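Local coordinates for protein phosphoribosylaminoimidazole carboxylase, ATPase subunit (PDB 4DLK) that probably catalyses the ATP- and bicarbonate-dependent carboxylation of aminoimidazole ribonucleotide to N5-carboxyaminoimidazole ribonucleotide, a step of purine biosynthesis, at residues Ile11-Gly16 with Val72-Phe77; Leu19-Ala24 with Cys45-Asp50; Pro271-Ser276 with Ser287-His292; His336-Glu341 with Met349-Ile354. All coordinates share one frame; numbering follows the deposited sequence.

Interaction 1: Ile11-Gly16 with Val72-Phe77; sequences IGIIGG and VVTYEF. With ATP (adenosine-5'-triphosphate), chain H; ATP (adenosine-5'-triphosphate), chain G.
Ile11-Ile14 and Val72-Tyr75 pair as neighbouring parallel strands of the Rossmann-like sheet in the preATP-grasp domain, and Gly15 opens what is probably a GxGxxG turn of Rossmann type. The ladder opens with Gly12 N giving a nearly straight bond to Val72 O (2.8 Å), after which Thr74 N binds Gly12 O and Ile14 N binds Thr74 O. At the strand ends Ile14 O takes two donors, Glu76 N at 2.9 Å and Phe77 N at 3.1 Å, arriving from opposite faces of its carbonyl plane, which fixes the turn that leads into the nucleotide pocket. Branched residues suit the two faces of the sheet. Ile11 CG1 lies alongside Val72 CG1 at 3.7 Å, both pointing the same way, while on the other face Ile14 CD1 meets Val73 CG1 at 3.9 Å. Gly15 has no side chain, and that leaves room for Glu76, whose CG, set between backbone N and carbonyl carbon (chi1 65°), comes to 3.3 Å from Gly15 O. The Glu76 carboxylate is held farther out by the backbone nitrogens of Gly17 and Gly20. The adjacent Phe77 ring stacks with Tyr57 and turns its edge to the chain H ATP, CE2 lying 3.4 Å from adenine C5.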
# COMPACT_ATOMS: atom_id res chain seq x y z
N ILE A 11 10.00 14.51 2.28
CA ILE A 11 10.10 13.99 3.64
C ILE A 11 11.48 13.36 3.83
O ILE A 11 11.88 12.45 3.08
CB ILE A 11 8.99 12.94 3.93
CG1 ILE A 11 7.60 13.58 3.75
CG2 ILE A 11 9.14 12.35 5.32
CD1 ILE A 11 6.45 12.59 3.82
N GLY A 12 12.21 13.87 4.81
CA GLY A 12 13.53 13.35 5.14
C GLY A 12 13.43 12.37 6.28
O GLY A 12 12.75 12.62 7.27
N ILE A 13 14.11 11.24 6.15
CA ILE A 13 14.04 10.19 7.16
C ILE A 13 15.44 9.86 7.67
O ILE A 13 16.34 9.55 6.88
CB ILE A 13 13.38 8.90 6.60
CG1 ILE A 13 11.98 9.20 6.05
CG2 ILE A 13 13.31 7.82 7.69
CD1 ILE A 13 11.34 8.06 5.25
N ILE A 14 15.61 9.96 8.99
CA ILE A 14 16.84 9.54 9.66
C ILE A 14 16.74 8.06 10.01
O ILE A 14 15.98 7.66 10.89
CB ILE A 14 17.16 10.41 10.92
CG1 ILE A 14 17.31 11.89 10.52
CG2 ILE A 14 18.44 9.93 11.59
CD1 ILE A 14 17.20 12.86 11.68
N GLY A 15 17.50 7.25 9.28
CA GLY A 15 17.48 5.80 9.41
C GLY A 15 16.87 5.17 8.17
O GLY A 15 15.74 5.50 7.80
N GLY A 16 17.60 4.25 7.55
CA GLY A 16 17.15 3.66 6.29
C GLY A 16 16.72 2.20 6.33
O GLY A 16 16.69 1.54 5.29
N VAL A 72 10.04 18.35 5.77
CA VAL A 72 9.77 17.81 7.10
C VAL A 72 10.77 16.67 7.35
O VAL A 72 11.16 15.96 6.42
CB VAL A 72 8.30 17.35 7.26
CG1 VAL A 72 7.95 16.21 6.31
CG2 VAL A 72 8.00 16.97 8.70
N VAL A 73 11.19 16.53 8.60
CA VAL A 73 12.11 15.48 8.99
C VAL A 73 11.46 14.56 10.02
O VAL A 73 10.79 15.02 10.95
CB VAL A 73 13.44 16.03 9.54
CG1 VAL A 73 14.35 14.88 9.97
CG2 VAL A 73 14.15 16.88 8.49
N THR A 74 11.66 13.26 9.84
CA THR A 74 11.25 12.27 10.82
C THR A 74 12.38 11.24 10.96
O THR A 74 13.42 11.36 10.31
CB THR A 74 9.88 11.63 10.43
OG1 THR A 74 9.43 10.79 11.48
CG2 THR A 74 9.98 10.84 9.13
N TYR A 75 12.18 10.23 11.81
CA TYR A 75 13.23 9.25 12.09
C TYR A 75 12.66 7.83 12.26
O TYR A 75 11.50 7.66 12.62
CB TYR A 75 13.98 9.66 13.38
CG TYR A 75 13.07 9.73 14.58
CD1 TYR A 75 12.47 10.92 14.96
CD2 TYR A 75 12.77 8.58 15.31
CE1 TYR A 75 11.60 10.98 16.05
CE2 TYR A 75 11.90 8.62 16.39
CZ TYR A 75 11.33 9.82 16.76
OH TYR A 75 10.47 9.83 17.84
N GLU A 76 13.47 6.82 11.98
CA GLU A 76 13.22 5.46 12.46
C GLU A 76 14.31 5.09 13.46
O GLU A 76 14.12 4.23 14.31
CB GLU A 76 13.19 4.43 11.31
CG GLU A 76 14.53 4.26 10.61
CD GLU A 76 14.86 2.84 10.18
OE1 GLU A 76 13.95 2.06 9.81
OE2 GLU A 76 16.07 2.52 10.18
N PHE A 77 15.47 5.74 13.32
CA PHE A 77 16.59 5.58 14.24
C PHE A 77 16.39 6.55 15.40
O PHE A 77 16.32 7.76 15.19
CB PHE A 77 17.91 5.86 13.51
CG PHE A 77 19.11 5.92 14.42
CD1 PHE A 77 19.61 7.15 14.84
CD2 PHE A 77 19.74 4.76 14.85
CE1 PHE A 77 20.72 7.22 15.68
CE2 PHE A 77 20.85 4.82 15.69
CZ PHE A 77 21.35 6.05 16.09
PG ATP H . 21.92 -6.27 11.58
O1G ATP H . 21.89 -5.65 12.96
O2G ATP H . 23.31 -6.32 11.00
O3G ATP H . 21.16 -7.57 11.45
PB ATP H . 19.52 -4.98 10.67
O1B ATP H . 18.95 -5.25 9.31
O2B ATP H . 18.96 -5.72 11.85
O3B ATP H . 21.13 -5.22 10.63
PA ATP H . 19.44 -2.64 12.35
O1A ATP H . 19.71 -3.63 13.45
O2A ATP H . 18.24 -1.74 12.49
O3A ATP H . 19.39 -3.38 10.91
O5' ATP H . 20.73 -1.68 12.19
C5' ATP H . 22.03 -2.21 11.92
C4' ATP H . 22.98 -1.88 13.06
O4' ATP H . 22.91 -0.49 13.39
C3' ATP H . 22.65 -2.63 14.34
O3' ATP H . 23.35 -3.87 14.43
C2' ATP H . 23.04 -1.66 15.45
O2' ATP H . 24.39 -1.87 15.86
C1' ATP H . 22.94 -0.29 14.81
N9 ATP H . 21.71 0.42 15.27
C8 ATP H . 20.57 0.60 14.56
N7 ATP H . 19.64 1.28 15.27
C5 ATP H . 20.18 1.56 16.48
C6 ATP H . 19.75 2.26 17.72
N6 ATP H . 18.51 2.82 17.82
N1 ATP H . 20.63 2.32 18.75
C2 ATP H . 21.86 1.77 18.67
N3 ATP H . 22.31 1.13 17.58
C4 ATP H . 21.54 0.99 16.47
PG ATP G . 10.25 -5.32 19.34
O1G ATP G . 11.76 -5.44 19.22
O2G ATP G . 9.50 -6.62 19.23
O3G ATP G . 9.77 -4.44 20.48
PB ATP G . 10.66 -3.39 17.28
O1B ATP G . 9.81 -2.60 16.31
O2B ATP G . 11.42 -2.66 18.37
O3B ATP G . 9.77 -4.54 17.99
PA ATP G . 12.27 -3.88 14.98
O1A ATP G . 11.16 -3.85 13.96
O2A ATP G . 13.48 -4.75 14.77
O3A ATP G . 11.71 -4.27 16.45
O5' ATP G . 12.76 -2.37 15.22
C5' ATP G . 13.48 -1.67 14.21
C4' ATP G . 14.05 -0.48 14.93
O4' ATP G . 15.00 -0.91 15.90
C3' ATP G . 14.75 0.49 14.00
O3' ATP G . 14.26 1.79 14.33
C2' ATP G . 16.22 0.35 14.35
O2' ATP G . 16.91 1.60 14.18
C1' ATP G . 16.16 -0.08 15.81
N9 ATP G . 17.38 -0.78 16.30
C8 ATP G . 18.17 -1.62 15.60
N7 ATP G . 19.20 -2.07 16.37
C5 ATP G . 19.07 -1.51 17.59
C6 ATP G . 19.82 -1.55 18.88
N6 ATP G . 20.93 -2.31 19.00
N1 ATP G . 19.35 -0.82 19.91
C2 ATP G . 18.24 -0.06 19.80
N3 ATP G . 17.51 0.03 18.66
C4 ATP G . 17.87 -0.66 17.54

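Interaction 2: Leu19-Ala24 with Cys45-Asp50; sequences LGRMMA and CAQVAD. With ATP (adenosine-5'-triphosphate), chain G.
Arg21, on the helix after the glycine-rich turn, stretches across the loop Cys45-Asp50. With CG anti to the backbone N (chi1 175°) and the chain extended to NE, the aliphatic part runs out past Val48, crossing it at about a right angle, with CG 3.9 Å from Val48 CG2. The same methyl sits over one face of the guanidinium, toward its rim. Beyond it, NH1 reaches Gln47 OE1 at 3.0 Å in a weak, bent bond (129° at the hydrogen), the guanidinium and amide planes standing 75° apart. Gln47 NE2 is bonded to Gly339 O, which ties this loop to segment 336-341.

On the helix face turned to the loop stand small residues, Gly20 just before Arg21 and Ala24 a turn later. Ala24 CB touches Val48 CG1 at 3.7 Å and Cys45 SG at 4.1 Å; at Gly20 the lack of a side chain leaves room for Cys45 CB, and SG lies 3.6 Å from Gly20 O. Apolar contact carries most of the join within this Rossmann-like domain, and the weak Gln47 bond probably adds little strength; the guanidinium is probably oriented mainly by two carbonyl oxygens, Pro44 O at NH1 and Lys28 O of the second subunit at NH2.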
# COMPACT_ATOMS: atom_id res chain seq x y z
N LEU A 19 11.66 0.11 8.49
CA LEU A 19 10.62 1.03 8.95
C LEU A 19 10.63 2.28 8.09
O LEU A 19 9.57 2.75 7.67
CB LEU A 19 10.77 1.38 10.45
CG LEU A 19 10.73 0.24 11.46
CD1 LEU A 19 10.90 0.78 12.87
CD2 LEU A 19 9.43 -0.55 11.35
N GLY A 20 11.82 2.78 7.80
CA GLY A 20 12.00 3.88 6.86
C GLY A 20 11.45 3.55 5.48
O GLY A 20 10.73 4.36 4.88
N ARG A 21 11.79 2.36 4.98
CA ARG A 21 11.32 1.93 3.67
C ARG A 21 9.80 1.96 3.57
O ARG A 21 9.24 2.47 2.59
CB ARG A 21 11.84 0.53 3.33
CG ARG A 21 11.31 -0.06 2.03
CD ARG A 21 11.75 -1.51 1.95
NE ARG A 21 11.31 -2.24 0.76
CZ ARG A 21 12.02 -2.32 -0.37
NH1 ARG A 21 13.18 -1.68 -0.51
NH2 ARG A 21 11.55 -3.03 -1.39
N MET A 22 9.13 1.41 4.57
CA MET A 22 7.67 1.35 4.57
C MET A 22 6.99 2.71 4.76
O MET A 22 5.92 2.96 4.19
CB MET A 22 7.18 0.30 5.57
CG MET A 22 7.53 -1.12 5.11
SD MET A 22 6.93 -2.44 6.17
CE MET A 22 8.17 -2.51 7.46
N MET A 23 7.61 3.59 5.56
CA MET A 23 7.24 5.01 5.57
C MET A 23 7.32 5.60 4.16
O MET A 23 6.39 6.28 3.71
CB MET A 23 8.20 5.81 6.46
CG MET A 23 7.99 5.69 7.95
SD MET A 23 9.24 6.71 8.79
CE MET A 23 8.89 6.24 10.48
N ALA A 24 8.45 5.37 3.50
CA ALA A 24 8.71 5.96 2.18
C ALA A 24 7.69 5.46 1.15
O ALA A 24 7.22 6.23 0.33
CB ALA A 24 10.13 5.65 1.71
N CYS A 45 15.46 1.63 2.74
CA CYS A 45 14.77 2.89 2.47
C CYS A 45 15.35 3.60 1.25
O CYS A 45 14.60 4.18 0.46
CB CYS A 45 14.78 3.81 3.69
SG CYS A 45 13.85 5.33 3.42
N ALA A 46 16.68 3.56 1.11
CA ALA A 46 17.36 4.15 -0.06
C ALA A 46 16.86 3.58 -1.39
O ALA A 46 16.84 4.28 -2.40
CB ALA A 46 18.86 3.97 0.05
N GLN A 47 16.46 2.31 -1.38
CA GLN A 47 15.93 1.66 -2.58
C GLN A 47 14.59 2.24 -3.05
O GLN A 47 14.12 1.94 -4.15
CB GLN A 47 15.77 0.16 -2.33
CG GLN A 47 17.08 -0.56 -2.08
CD GLN A 47 16.86 -1.94 -1.49
OE1 GLN A 47 15.83 -2.57 -1.71
NE2 GLN A 47 17.84 -2.42 -0.72
N VAL A 48 13.98 3.06 -2.20
CA VAL A 48 12.68 3.67 -2.47
C VAL A 48 12.82 5.20 -2.51
O VAL A 48 11.96 5.90 -3.05
CB VAL A 48 11.64 3.22 -1.41
CG1 VAL A 48 10.30 3.92 -1.61
CG2 VAL A 48 11.45 1.70 -1.44
N ALA A 49 13.91 5.72 -1.94
CA ALA A 49 14.14 7.16 -1.79
C ALA A 49 14.58 7.84 -3.08
O ALA A 49 15.23 7.24 -3.91
CB ALA A 49 15.17 7.41 -0.70
N ASP A 50 14.24 9.13 -3.22
CA ASP A 50 14.72 9.96 -4.32
C ASP A 50 16.16 10.43 -4.08
O ASP A 50 16.94 10.57 -5.03
CB ASP A 50 13.81 11.17 -4.49
CG ASP A 50 12.38 10.78 -4.81
OD1 ASP A 50 12.10 10.47 -5.99
OD2 ASP A 50 11.53 10.75 -3.88
PG ATP G . 10.25 -5.32 19.34
O1G ATP G . 11.76 -5.44 19.22
O2G ATP G . 9.50 -6.62 19.23
O3G ATP G . 9.77 -4.44 20.48
PB ATP G . 10.66 -3.39 17.28
O1B ATP G . 9.81 -2.60 16.31
O2B ATP G . 11.42 -2.66 18.37
O3B ATP G . 9.77 -4.54 17.99
PA ATP G . 12.27 -3.88 14.98
O1A ATP G . 11.16 -3.85 13.96
O2A ATP G . 13.48 -4.75 14.77
O3A ATP G . 11.71 -4.27 16.45
O5' ATP G . 12.76 -2.37 15.22
C5' ATP G . 13.48 -1.67 14.21
C4' ATP G . 14.05 -0.48 14.93
O4' ATP G . 15.00 -0.91 15.90
C3' ATP G . 14.75 0.49 14.00
O3' ATP G . 14.26 1.79 14.33
C2' ATP G . 16.22 0.35 14.35
O2' ATP G . 16.91 1.60 14.18
C1' ATP G . 16.16 -0.08 15.81
N9 ATP G . 17.38 -0.78 16.30
C8 ATP G . 18.17 -1.62 15.60
N7 ATP G . 19.20 -2.07 16.37
C5 ATP G . 19.07 -1.51 17.59
C6 ATP G . 19.82 -1.55 18.88
N6 ATP G . 20.93 -2.31 19.00
N1 ATP G . 19.35 -0.82 19.91
C2 ATP G . 18.24 -0.06 19.80
N3 ATP G . 17.51 0.03 18.66
C4 ATP G . 17.87 -0.66 17.54

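Interaction 3: Pro271-Ser276 with Ser287-His292; sequences PRPHNS and SQFGQH. With ATP (adenosine-5'-triphosphate), chain G.
The loop Pro271-Ser276 forms part of the ATP site of the ATP-grasp domain, and the start of helix 288-297 holds it. Gln288 does this with its amide: NE2 gives a straight bond to His274 O (2.8 Å, 170° at the hydrogen), with the acceptor in the amide plane, while OE1 accepts from His274 N at 3.1 Å, this donor lying above the carbonyl plane. A glutamine suits the place because one flat group can satisfy both the N-H and the C=O of a single residue. Its CG sits between backbone N and carbonyl carbon (chi1 68°), which sends the extended chain to the loop. Pro273 packs beside it, CB at 3.6 Å from Phe289 CE2 and CD over the face of the His292 ring, a CH-pi contact 4.2 Å from the centroid.

Held in this way, the loop meets the chain G ATP. Arg272 NH2 binds O2B at 2.8 Å, His274 NE2 binds O3G at 2.8 Å, and Asn275 N binds O1B at 2.9 Å. Arg272 NH1 bridges O1B and Pro273 O. Helix 18-29 packs against the same residues, Met23 touching Pro273 and His292, and strand 250-258 also meets Pro273, with Thr251 bonded to His292 ND1.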
# COMPACT_ATOMS: atom_id res chain seq x y z
N PRO A 271 8.60 5.58 20.14
CA PRO A 271 8.10 6.76 19.42
C PRO A 271 8.34 6.68 17.90
O PRO A 271 9.01 7.54 17.32
CB PRO A 271 8.91 7.90 20.05
CG PRO A 271 10.22 7.26 20.38
CD PRO A 271 9.93 5.83 20.73
N ARG A 272 7.76 5.65 17.28
CA ARG A 272 7.97 5.32 15.87
C ARG A 272 7.02 4.18 15.49
O ARG A 272 6.51 3.49 16.37
CB ARG A 272 9.42 4.87 15.61
CG ARG A 272 9.88 3.74 16.52
CD ARG A 272 11.10 3.01 15.96
NE ARG A 272 11.68 2.08 16.92
CZ ARG A 272 11.27 0.82 17.11
NH1 ARG A 272 10.24 0.34 16.41
NH2 ARG A 272 11.88 0.05 18.00
N PRO A 273 6.82 3.94 14.19
CA PRO A 273 6.18 2.69 13.80
C PRO A 273 6.97 1.52 14.38
O PRO A 273 8.19 1.64 14.59
CB PRO A 273 6.25 2.71 12.28
CG PRO A 273 6.21 4.17 11.94
CD PRO A 273 7.04 4.83 13.02
N HIS A 274 6.28 0.42 14.63
CA HIS A 274 6.80 -0.70 15.40
C HIS A 274 6.46 -1.99 14.71
O HIS A 274 5.45 -2.08 14.01
CB HIS A 274 6.16 -0.65 16.79
CG HIS A 274 6.74 -1.62 17.77
ND1 HIS A 274 6.17 -2.81 18.04
CD2 HIS A 274 7.88 -1.55 18.58
CE1 HIS A 274 6.91 -3.48 18.95
NE2 HIS A 274 7.96 -2.70 19.28
N ASN A 275 7.29 -3.02 14.91
CA ASN A 275 7.09 -4.36 14.32
C ASN A 275 5.70 -4.94 14.60
O ASN A 275 5.11 -5.59 13.74
CB ASN A 275 8.16 -5.31 14.87
CG ASN A 275 8.39 -6.55 14.00
OD1 ASN A 275 9.40 -7.24 14.17
ND2 ASN A 275 7.48 -6.84 13.07
N SER A 276 5.17 -4.69 15.80
CA SER A 276 3.85 -5.21 16.19
C SER A 276 2.68 -4.51 15.49
O SER A 276 1.52 -4.87 15.69
CB SER A 276 3.69 -5.15 17.71
OG SER A 276 3.59 -3.81 18.15
N SER A 287 -2.58 1.99 7.18
CA SER A 287 -1.45 1.35 7.83
C SER A 287 -0.80 2.31 8.83
O SER A 287 -1.01 3.51 8.77
CB SER A 287 -0.42 0.85 6.80
OG SER A 287 0.43 1.90 6.36
N GLN A 288 -0.01 1.77 9.77
CA GLN A 288 0.72 2.65 10.70
C GLN A 288 1.66 3.62 9.96
O GLN A 288 1.95 4.71 10.46
CB GLN A 288 1.48 1.82 11.74
CG GLN A 288 2.63 1.00 11.20
CD GLN A 288 3.43 0.32 12.29
OE1 GLN A 288 3.39 0.72 13.44
NE2 GLN A 288 4.16 -0.73 11.92
N PHE A 289 2.13 3.21 8.78
CA PHE A 289 3.04 4.02 7.98
C PHE A 289 2.33 5.18 7.29
O PHE A 289 2.85 6.30 7.26
CB PHE A 289 3.79 3.13 6.97
CG PHE A 289 4.58 2.04 7.62
CD1 PHE A 289 4.12 0.73 7.61
CD2 PHE A 289 5.75 2.35 8.32
CE1 PHE A 289 4.84 -0.26 8.25
CE2 PHE A 289 6.47 1.36 8.97
CZ PHE A 289 6.02 0.05 8.93
N GLY A 290 1.14 4.91 6.74
CA GLY A 290 0.30 5.96 6.17
C GLY A 290 -0.15 6.94 7.24
O GLY A 290 -0.25 8.15 6.99
N GLN A 291 -0.43 6.43 8.43
CA GLN A 291 -0.84 7.27 9.56
C GLN A 291 0.31 8.17 10.00
O GLN A 291 0.11 9.35 10.28
CB GLN A 291 -1.33 6.41 10.72
CG GLN A 291 -2.67 5.73 10.47
CD GLN A 291 -3.83 6.71 10.41
OE1 GLN A 291 -3.82 7.68 9.64
NE2 GLN A 291 -4.84 6.47 11.22
N HIS A 292 1.51 7.60 10.04
CA HIS A 292 2.70 8.33 10.47
C HIS A 292 2.96 9.52 9.60
O HIS A 292 3.12 10.64 10.10
CB HIS A 292 3.92 7.41 10.55
CG HIS A 292 5.14 8.09 11.10
ND1 HIS A 292 5.34 8.28 12.42
CD2 HIS A 292 6.21 8.70 10.45
CE1 HIS A 292 6.49 8.94 12.61
NE2 HIS A 292 7.03 9.21 11.41
PG ATP G . 10.25 -5.32 19.34
O1G ATP G . 11.76 -5.44 19.22
O2G ATP G . 9.50 -6.62 19.23
O3G ATP G . 9.77 -4.44 20.48
PB ATP G . 10.66 -3.39 17.28
O1B ATP G . 9.81 -2.60 16.31
O2B ATP G . 11.42 -2.66 18.37
O3B ATP G . 9.77 -4.54 17.99
PA ATP G . 12.27 -3.88 14.98
O1A ATP G . 11.16 -3.85 13.96
O2A ATP G . 13.48 -4.75 14.77
O3A ATP G . 11.71 -4.27 16.45
O5' ATP G . 12.76 -2.37 15.22
C5' ATP G . 13.48 -1.67 14.21
C4' ATP G . 14.05 -0.48 14.93
O4' ATP G . 15.00 -0.91 15.90
C3' ATP G . 14.75 0.49 14.00
O3' ATP G . 14.26 1.79 14.33
C2' ATP G . 16.22 0.35 14.35
O2' ATP G . 16.91 1.60 14.18
C1' ATP G . 16.16 -0.08 15.81
N9 ATP G . 17.38 -0.78 16.30
C8 ATP G . 18.17 -1.62 15.60
N7 ATP G . 19.20 -2.07 16.37
C5 ATP G . 19.07 -1.51 17.59
C6 ATP G . 19.82 -1.55 18.88
N6 ATP G . 20.93 -2.31 19.00
N1 ATP G . 19.35 -0.82 19.91
C2 ATP G . 18.24 -0.06 19.80
N3 ATP G . 17.51 0.03 18.66
C4 ATP G . 17.87 -0.66 17.54

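Interaction 4: His336-Glu341 with Met349-Ile354; sequences HLYGKE and MGHVNI. With ATP (adenosine-5'-triphosphate), chain H.
An antiparallel beta hairpin of the C-terminal domain, strands 333-337 and 348-355, carries an aromatic cluster of His336, Tyr338 and His351. His336 and His351 form a hydrogen-bonded pair, His336 N to His351 O at 2.8 Å with the reverse bond beside it, and Tyr338 N binds Met349 O as strand gives way to turn. The two histidine rings are nearly parallel (13°) but slid apart, and His336 CB lies over one face of the His351 ring, 3.7 Å from its centroid. From the rim of the same ring, ND1 meets Tyr338 OH at 2.6 Å, a short bond in which either group could donate. His351 reaches both partners because its CG lies between backbone N and carbonyl carbon (chi1 62°).

Glycine suits position 350 because a CB would run into His336 O and Leu337 CD2; its CA stands 3.4 Å from the Tyr338 ring centroid, a CH-pi contact. Met349 and Gly350 both face Ile315 in a classic beta bulge. Bent twice, Met349 brings CE to 3.8 Å from Lys340 CB, and a water joins Lys340 N to Met349 O. Lys340 then runs out fully extended, as suits a reach for phosphate, and its NZ binds O1B of the chain H ATP at 2.7 Å.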
# COMPACT_ATOMS: atom_id res chain seq x y z
N HIS A 336 5.69 -9.40 2.57
CA HIS A 336 6.43 -8.15 2.54
C HIS A 336 7.88 -8.45 2.73
O HIS A 336 8.26 -9.11 3.70
CB HIS A 336 5.95 -7.21 3.63
CG HIS A 336 4.52 -6.75 3.44
ND1 HIS A 336 4.22 -5.58 2.84
CD2 HIS A 336 3.31 -7.35 3.76
CE1 HIS A 336 2.88 -5.43 2.80
NE2 HIS A 336 2.33 -6.52 3.36
N LEU A 337 8.71 -8.02 1.79
CA LEU A 337 10.15 -8.22 1.88
C LEU A 337 10.88 -6.90 1.72
O LEU A 337 10.55 -6.09 0.85
CB LEU A 337 10.65 -9.28 0.87
CG LEU A 337 10.21 -10.74 1.11
CD1 LEU A 337 10.61 -11.62 -0.06
CD2 LEU A 337 10.76 -11.31 2.42
N TYR A 338 11.89 -6.70 2.55
CA TYR A 338 12.48 -5.39 2.77
C TYR A 338 13.65 -5.02 1.85
O TYR A 338 14.13 -3.90 1.87
CB TYR A 338 12.91 -5.26 4.24
CG TYR A 338 11.85 -5.62 5.28
CD1 TYR A 338 12.23 -6.20 6.49
CD2 TYR A 338 10.49 -5.36 5.06
CE1 TYR A 338 11.29 -6.50 7.46
CE2 TYR A 338 9.54 -5.67 6.03
CZ TYR A 338 9.95 -6.25 7.22
OH TYR A 338 9.04 -6.57 8.19
N GLY A 339 14.11 -5.97 1.03
CA GLY A 339 15.19 -5.71 0.08
C GLY A 339 16.57 -5.63 0.71
O GLY A 339 17.48 -5.03 0.14
N LYS A 340 16.74 -6.23 1.88
CA LYS A 340 18.04 -6.26 2.54
C LYS A 340 18.99 -7.17 1.76
O LYS A 340 18.61 -8.26 1.33
CB LYS A 340 17.91 -6.71 3.99
CG LYS A 340 17.11 -5.75 4.85
CD LYS A 340 17.03 -6.22 6.29
CE LYS A 340 16.42 -5.16 7.19
NZ LYS A 340 16.32 -5.62 8.60
N GLU A 341 20.22 -6.69 1.56
CA GLU A 341 21.21 -7.35 0.71
C GLU A 341 21.68 -8.71 1.24
O GLU A 341 21.86 -9.65 0.46
CB GLU A 341 22.42 -6.44 0.50
CG GLU A 341 22.30 -5.51 -0.70
CD GLU A 341 23.52 -4.62 -0.87
OE1 GLU A 341 23.71 -3.71 -0.04
OE2 GLU A 341 24.28 -4.83 -1.83
N MET A 349 14.00 -9.95 7.67
CA MET A 349 14.07 -9.80 6.21
C MET A 349 12.73 -9.38 5.62
O MET A 349 12.66 -8.90 4.49
CB MET A 349 14.52 -11.11 5.54
CG MET A 349 15.81 -11.70 6.11
SD MET A 349 17.22 -10.58 6.07
CE MET A 349 17.49 -10.47 4.29
N GLY A 350 11.68 -9.58 6.40
CA GLY A 350 10.33 -9.28 5.97
C GLY A 350 9.31 -9.80 6.96
O GLY A 350 9.65 -10.17 8.09
N HIS A 351 8.05 -9.79 6.54
CA HIS A 351 6.97 -10.38 7.31
C HIS A 351 5.89 -10.81 6.39
O HIS A 351 5.84 -10.40 5.23
CB HIS A 351 6.42 -9.41 8.35
CG HIS A 351 5.82 -8.16 7.75
ND1 HIS A 351 6.56 -7.07 7.47
CD2 HIS A 351 4.52 -7.86 7.36
CE1 HIS A 351 5.77 -6.11 6.95
NE2 HIS A 351 4.52 -6.60 6.87
N VAL A 352 4.99 -11.64 6.90
CA VAL A 352 3.84 -12.04 6.13
C VAL A 352 2.57 -11.83 6.97
O VAL A 352 2.52 -12.22 8.14
CB VAL A 352 3.98 -13.48 5.58
CG1 VAL A 352 4.18 -14.48 6.71
CG2 VAL A 352 2.79 -13.85 4.71
N ASN A 353 1.58 -11.20 6.36
CA ASN A 353 0.29 -10.97 6.99
C ASN A 353 -0.72 -12.00 6.49
O ASN A 353 -1.10 -11.99 5.31
CB ASN A 353 -0.23 -9.55 6.72
CG ASN A 353 0.52 -8.49 7.53
OD1 ASN A 353 1.01 -8.76 8.62
ND2 ASN A 353 0.59 -7.28 6.99
N ILE A 354 -1.13 -12.88 7.39
CA ILE A 354 -2.08 -13.94 7.08
C ILE A 354 -3.47 -13.49 7.48
O ILE A 354 -3.79 -13.41 8.67
CB ILE A 354 -1.73 -15.26 7.81
CG1 ILE A 354 -0.24 -15.59 7.66
CG2 ILE A 354 -2.62 -16.40 7.30
CD1 ILE A 354 0.24 -16.73 8.53
PG ATP H . 21.92 -6.27 11.58
O1G ATP H . 21.89 -5.65 12.96
O2G ATP H . 23.31 -6.32 11.00
O3G ATP H . 21.16 -7.57 11.45
PB ATP H . 19.52 -4.98 10.67
O1B ATP H . 18.95 -5.25 9.31
O2B ATP H . 18.96 -5.72 11.85
O3B ATP H . 21.13 -5.22 10.63
PA ATP H . 19.44 -2.64 12.35
O1A ATP H . 19.71 -3.63 13.45
O2A ATP H . 18.24 -1.74 12.49
O3A ATP H . 19.39 -3.38 10.91
O5' ATP H . 20.73 -1.68 12.19
C5' ATP H . 22.03 -2.21 11.92
C4' ATP H . 22.98 -1.88 13.06
O4' ATP H . 22.91 -0.49 13.39
C3' ATP H . 22.65 -2.63 14.34
O3' ATP H . 23.35 -3.87 14.43
C2' ATP H . 23.04 -1.66 15.45
O2' ATP H . 24.39 -1.87 15.86
C1' ATP H . 22.94 -0.29 14.81
N9 ATP H . 21.71 0.42 15.27
C8 ATP H . 20.57 0.60 14.56
N7 ATP H . 19.64 1.28 15.27
C5 ATP H . 20.18 1.56 16.48
C6 ATP H . 19.75 2.26 17.72
N6 ATP H . 18.51 2.82 17.82
N1 ATP H . 20.63 2.32 18.75
C2 ATP H . 21.86 1.77 18.67
N3 ATP H . 22.31 1.13 17.58
C4 ATP H . 21.54 0.99 16.47
O HOH W 1 14.89 -8.32 3.05

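How the interactions relate
All four contacts are mainly buried, but their chemistry follows their place. Interaction 1 is backbone-bonded parallel sheet; interaction 4 is an antiparallel hairpin at the edge of the sheet within this chain, where Leu337 bonds by its backbone to the second subunit. Interactions 2 and 3 join helices to loops, the former chiefly by apolar packing and the latter by a side-chain amide. Helix 18-29 links them: Gly16 O, just before it, probably bonds to Cys45 N, Leu19 CD1 packs on Pro273 O, and Met22 touches Tyr338. Thr74 OG1, bonded to Gln96, also meets His292 NE2. Interactions 2 and 4 alone meet the second subunit. The chain G ATP touches interactions 1 to 3, the chain H ATP interactions 1 and 4.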